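Local coordinates for protein NADP-dependent 2-hydroxyacid dehydrogenase (Rhizobium etli, PDB 4XCV) that probably catalyses the NADP-dependent interconversion of 2-hydroxyacids and 2-oxoacids, and is seen here with NADPH bound in its Rossmann-type domain, at residues E137-G149 / L159-R171. Numbering follows the deposited sequence.
With NDP (NADPH dihydro-nicotinamide-adenine-dinucleotide phosphate), chain B.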
# COMPACT_ATOMS: atom_id res chain seq x y z
N GLU A 137 -8.22 8.22 -8.38
CA GLU A 137 -6.84 8.39 -7.85
C GLU A 137 -6.92 8.83 -6.37
O GLU A 137 -7.94 9.37 -5.89
CB GLU A 137 -6.00 9.35 -8.67
CG GLU A 137 -6.34 10.80 -8.59
CD GLU A 137 -5.28 11.57 -9.41
OE1 GLU A 137 -4.13 11.74 -8.97
OE2 GLU A 137 -5.60 12.02 -10.54
N ALA A 138 -5.86 8.52 -5.63
CA ALA A 138 -5.80 8.79 -4.23
C ALA A 138 -6.11 10.25 -3.90
O ALA A 138 -6.74 10.50 -2.90
CB ALA A 138 -4.45 8.41 -3.67
N ALA A 139 -5.65 11.16 -4.76
CA ALA A 139 -5.89 12.60 -4.49
C ALA A 139 -7.35 13.00 -4.41
O ALA A 139 -7.68 14.04 -3.83
CB ALA A 139 -5.15 13.44 -5.51
N GLU A 140 -8.23 12.19 -4.97
CA GLU A 140 -9.65 12.47 -4.92
C GLU A 140 -10.31 12.02 -3.63
O GLU A 140 -11.49 12.28 -3.42
CB GLU A 140 -10.37 11.82 -6.13
CG GLU A 140 -9.99 12.45 -7.46
CD GLU A 140 -10.26 13.93 -7.51
OE1 GLU A 140 -11.33 14.35 -7.03
OE2 GLU A 140 -9.39 14.70 -7.99
N VAL A 141 -9.58 11.33 -2.76
CA VAL A 141 -10.12 10.70 -1.57
C VAL A 141 -9.45 11.31 -0.34
O VAL A 141 -8.21 11.48 -0.30
CB VAL A 141 -9.87 9.19 -1.63
CG1 VAL A 141 -10.24 8.53 -0.31
CG2 VAL A 141 -10.62 8.60 -2.80
N THR A 142 -10.25 11.67 0.64
CA THR A 142 -9.69 12.21 1.89
C THR A 142 -9.66 11.14 2.97
O THR A 142 -10.69 10.55 3.35
CB THR A 142 -10.51 13.37 2.40
OG1 THR A 142 -10.44 14.44 1.43
CG2 THR A 142 -10.02 13.92 3.75
N VAL A 143 -8.45 10.88 3.44
CA VAL A 143 -8.24 10.05 4.63
C VAL A 143 -8.17 10.96 5.85
O VAL A 143 -7.37 11.91 5.90
CB VAL A 143 -6.95 9.21 4.52
CG1 VAL A 143 -6.86 8.30 5.73
CG2 VAL A 143 -6.93 8.39 3.24
N GLY A 144 -9.07 10.70 6.82
CA GLY A 144 -9.11 11.41 8.08
C GLY A 144 -8.49 10.56 9.17
O GLY A 144 -9.06 9.52 9.53
N VAL A 145 -7.32 10.98 9.67
CA VAL A 145 -6.61 10.23 10.69
C VAL A 145 -7.00 10.77 12.07
O VAL A 145 -6.80 11.94 12.37
CB VAL A 145 -5.10 10.29 10.46
CG1 VAL A 145 -4.38 9.47 11.50
CG2 VAL A 145 -4.78 9.76 9.05
N MET A 146 -7.50 9.88 12.91
CA MET A 146 -7.92 10.21 14.28
C MET A 146 -6.84 9.69 15.20
O MET A 146 -6.64 8.48 15.38
CB MET A 146 -9.28 9.62 14.63
CG MET A 146 -10.35 10.15 13.68
SD MET A 146 -12.05 9.60 14.05
CE MET A 146 -12.55 10.77 15.22
N GLY A 147 -6.13 10.66 15.80
CA GLY A 147 -4.94 10.35 16.59
C GLY A 147 -3.74 10.77 15.76
O GLY A 147 -3.50 10.23 14.67
N LEU A 148 -3.00 11.74 16.27
CA LEU A 148 -1.85 12.31 15.58
C LEU A 148 -0.66 12.22 16.50
O LEU A 148 0.09 13.20 16.69
CB LEU A 148 -2.14 13.75 15.16
CG LEU A 148 -3.24 13.89 14.13
CD1 LEU A 148 -3.45 15.35 13.85
CD2 LEU A 148 -2.97 13.09 12.84
N GLY A 149 -0.46 11.05 17.10
CA GLY A 149 0.68 10.80 17.98
C GLY A 149 1.79 10.14 17.19
O GLY A 149 1.99 10.42 15.99
N LEU A 159 0.73 8.37 3.85
CA LEU A 159 -0.48 8.50 3.03
C LEU A 159 -0.37 9.69 2.07
O LEU A 159 -0.83 9.60 0.94
CB LEU A 159 -1.71 8.67 3.94
CG LEU A 159 -2.13 7.41 4.68
CD1 LEU A 159 -3.07 7.78 5.82
CD2 LEU A 159 -2.82 6.42 3.76
N LYS A 160 0.19 10.78 2.55
CA LYS A 160 0.37 11.97 1.70
C LYS A 160 1.28 11.68 0.55
O LYS A 160 0.99 12.06 -0.58
CB LYS A 160 0.92 13.13 2.54
CG LYS A 160 -0.14 13.85 3.33
CD LYS A 160 -1.04 14.70 2.46
CE LYS A 160 -0.35 16.02 2.08
NZ LYS A 160 -1.02 16.62 0.89
N VAL A 161 2.37 10.97 0.80
CA VAL A 161 3.30 10.65 -0.29
C VAL A 161 2.61 9.76 -1.34
O VAL A 161 2.81 9.93 -2.54
CB VAL A 161 4.54 9.94 0.25
CG1 VAL A 161 5.30 9.28 -0.87
CG2 VAL A 161 5.43 10.94 1.01
N MET A 162 1.75 8.83 -0.90
CA MET A 162 1.04 8.02 -1.86
C MET A 162 0.02 8.79 -2.67
O MET A 162 -0.43 8.28 -3.69
CB MET A 162 0.36 6.83 -1.12
CG MET A 162 1.34 5.78 -0.60
SD MET A 162 2.54 5.20 -1.82
CE MET A 162 1.44 4.55 -3.08
N GLY A 163 -0.38 9.97 -2.24
CA GLY A 163 -1.20 10.85 -3.04
C GLY A 163 -2.54 11.19 -2.41
O GLY A 163 -3.27 11.98 -2.96
N PHE A 164 -2.89 10.57 -1.28
CA PHE A 164 -4.19 10.87 -0.66
C PHE A 164 -4.24 12.31 -0.20
O PHE A 164 -3.24 12.88 0.19
CB PHE A 164 -4.42 9.98 0.55
CG PHE A 164 -4.73 8.55 0.21
CD1 PHE A 164 -6.01 8.18 -0.20
CD2 PHE A 164 -3.74 7.58 0.29
CE1 PHE A 164 -6.31 6.87 -0.47
CE2 PHE A 164 -4.02 6.26 -0.02
CZ PHE A 164 -5.31 5.92 -0.40
N ASN A 165 -5.44 12.88 -0.21
CA ASN A 165 -5.68 14.09 0.60
C ASN A 165 -5.80 13.56 2.03
O ASN A 165 -6.45 12.55 2.25
CB ASN A 165 -6.95 14.81 0.14
CG ASN A 165 -7.12 16.12 0.83
OD1 ASN A 165 -6.21 16.94 0.83
ND2 ASN A 165 -8.25 16.32 1.45
N VAL A 166 -5.15 14.22 2.98
CA VAL A 166 -5.18 13.77 4.36
C VAL A 166 -5.53 14.92 5.27
O VAL A 166 -5.01 16.01 5.11
CB VAL A 166 -3.81 13.17 4.77
CG1 VAL A 166 -3.87 12.63 6.20
CG2 VAL A 166 -3.37 12.07 3.79
N ILE A 167 -6.39 14.64 6.23
CA ILE A 167 -6.72 15.59 7.30
C ILE A 167 -6.56 14.84 8.63
O ILE A 167 -6.55 13.61 8.65
CB ILE A 167 -8.12 16.20 7.14
CG1 ILE A 167 -9.22 15.14 7.20
CG2 ILE A 167 -8.18 16.96 5.84
CD1 ILE A 167 -10.65 15.67 7.11
N GLY A 168 -6.40 15.58 9.73
CA GLY A 168 -6.21 14.94 11.03
C GLY A 168 -7.01 15.56 12.13
O GLY A 168 -7.44 16.71 12.08
N TRP A 169 -7.20 14.74 13.17
CA TRP A 169 -7.98 15.13 14.32
C TRP A 169 -7.25 14.60 15.57
O TRP A 169 -6.80 13.46 15.60
CB TRP A 169 -9.38 14.53 14.21
CG TRP A 169 -10.31 14.81 15.37
CD1 TRP A 169 -11.08 15.93 15.53
CD2 TRP A 169 -10.62 13.96 16.47
NE1 TRP A 169 -11.87 15.80 16.65
CE2 TRP A 169 -11.60 14.60 17.25
CE3 TRP A 169 -10.21 12.69 16.88
CZ2 TRP A 169 -12.18 14.03 18.38
CZ3 TRP A 169 -10.79 12.13 17.98
CH2 TRP A 169 -11.75 12.78 18.73
N SER A 170 -7.16 15.45 16.57
CA SER A 170 -6.53 15.07 17.85
C SER A 170 -7.07 15.94 18.93
O SER A 170 -7.81 16.87 18.68
CB SER A 170 -5.02 15.14 17.76
OG SER A 170 -4.54 16.39 17.33
N ARG A 171 -6.73 15.62 20.18
CA ARG A 171 -7.33 16.33 21.31
C ARG A 171 -6.95 17.80 21.29
O ARG A 171 -7.81 18.70 21.50
CB ARG A 171 -6.90 15.62 22.62
CG ARG A 171 -7.73 15.98 23.81
CD ARG A 171 -7.46 15.04 25.00
NE ARG A 171 -6.08 15.12 25.50
CZ ARG A 171 -5.60 15.97 26.40
NH1 ARG A 171 -6.38 16.87 26.98
NH2 ARG A 171 -4.31 15.92 26.73
PA NDP B . 0.13 8.66 21.23
O1A NDP B . 1.47 9.06 20.68
O2A NDP B . -0.15 8.75 22.71
O5B NDP B . -0.96 9.51 20.43
C5B NDP B . -2.33 9.44 20.84
C4B NDP B . -3.10 10.40 19.96
O4B NDP B . -4.49 10.25 20.27
C3B NDP B . -2.72 11.84 20.21
O3B NDP B . -2.75 12.58 18.97
C2B NDP B . -3.84 12.28 21.12
O2B NDP B . -4.14 13.70 21.09
C1B NDP B . -5.02 11.51 20.54
N9A NDP B . -6.15 11.39 21.46
C8A NDP B . -6.11 10.79 22.66
N7A NDP B . -7.31 10.96 23.29
C5A NDP B . -8.07 11.74 22.46
C6A NDP B . -9.34 12.31 22.56
N6A NDP B . -10.12 12.08 23.62
N1A NDP B . -9.78 13.06 21.54
C2A NDP B . -9.01 13.27 20.46
N3A NDP B . -7.77 12.76 20.29
C4A NDP B . -7.35 12.00 21.32
O3 NDP B . -0.21 7.15 20.80
PN NDP B . 0.36 6.28 19.57
O1N NDP B . 0.15 7.09 18.33
O2N NDP B . 1.72 5.84 19.83
O5D NDP B . -0.57 5.02 19.64
C5D NDP B . -2.00 5.16 19.57
C4D NDP B . -2.60 3.84 20.08
O4D NDP B . -2.38 2.80 19.13
C3D NDP B . -2.00 3.30 21.35
O3D NDP B . -2.58 3.92 22.51
C2D NDP B . -2.29 1.81 21.28
O2D NDP B . -3.51 1.52 22.00
C1D NDP B . -2.55 1.55 19.82
N1N NDP B . -1.65 0.60 19.16
C2N NDP B . -2.16 -0.46 18.45
C3N NDP B . -1.35 -1.41 17.93
C7N NDP B . -1.86 -2.51 17.14
O7N NDP B . -1.10 -3.50 17.02
N7N NDP B . -3.03 -2.50 16.54
C4N NDP B . 0.11 -1.28 18.04
C5N NDP B . 0.53 -0.10 18.78
C6N NDP B . -0.28 0.77 19.34
P2B NDP B . -2.99 14.77 21.48
O1X NDP B . -3.71 16.08 21.59
O2X NDP B . -2.40 14.29 22.79
O3X NDP B . -1.97 14.71 20.42
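Thr142 OG1 takes an almost straight hydrogen bond from Asn165 ND2, 2.9 Å long and lying in the amide plane, at the start of two parallel strands, 142-146 and 165-169. With helix 150-162 between them they form the first beta-alpha-beta crossover of the Rossmann-type NADPH-binding domain. The bridged pair Thr142 and Asn165 send their side chains to the same face of the sheet, where they lie alongside each other, and an asparagine chi1 of -173° sets the amide beside the hydroxyl. Backbone bonds then alternate along the strands, from Asn165 N on Val141 O to Gly147 N on Trp169 O.

On the face shared by Val143, Val145 and Val166, Leu159, in the last turn of the helix, crosses Val143 at about a right angle, Leu159 CD1 lying 3.8 Å from Val143 CG1. Nearby, Ala138 CB makes a CH-pi contact squarely over the Phe164 ring, 3.8 Å from its centroid, while Val143 CG2 comes obliquely to Phe164 CD1 at 3.6 Å. Gly163 closes the helix with a Schellman motif just before the phenylalanine. Helix 100-116 packs over this side through Leu115 and Cys111.

At the other end the strands open onto the cofactor. Gly147 and Gly149 fit the GxGxxG pattern; Gly149 CA lies 3.2 Å from NADPH O5B, with no side chain between, and Leu148 N donates to NADPH O3B at 2.8 Å. Trp169 NE1 is tied to Ala184 O, and its indole is sandwiched: the Met146 chain, bent at chi3 (85°), lays CE over the six-membered ring toward its rim, 3.5 Å from Trp169 CE3, with SD in an oblique Met-aromatic contact, and the adenine covers the opposite face, its C2A 3.3 Å from Trp169 CZ3.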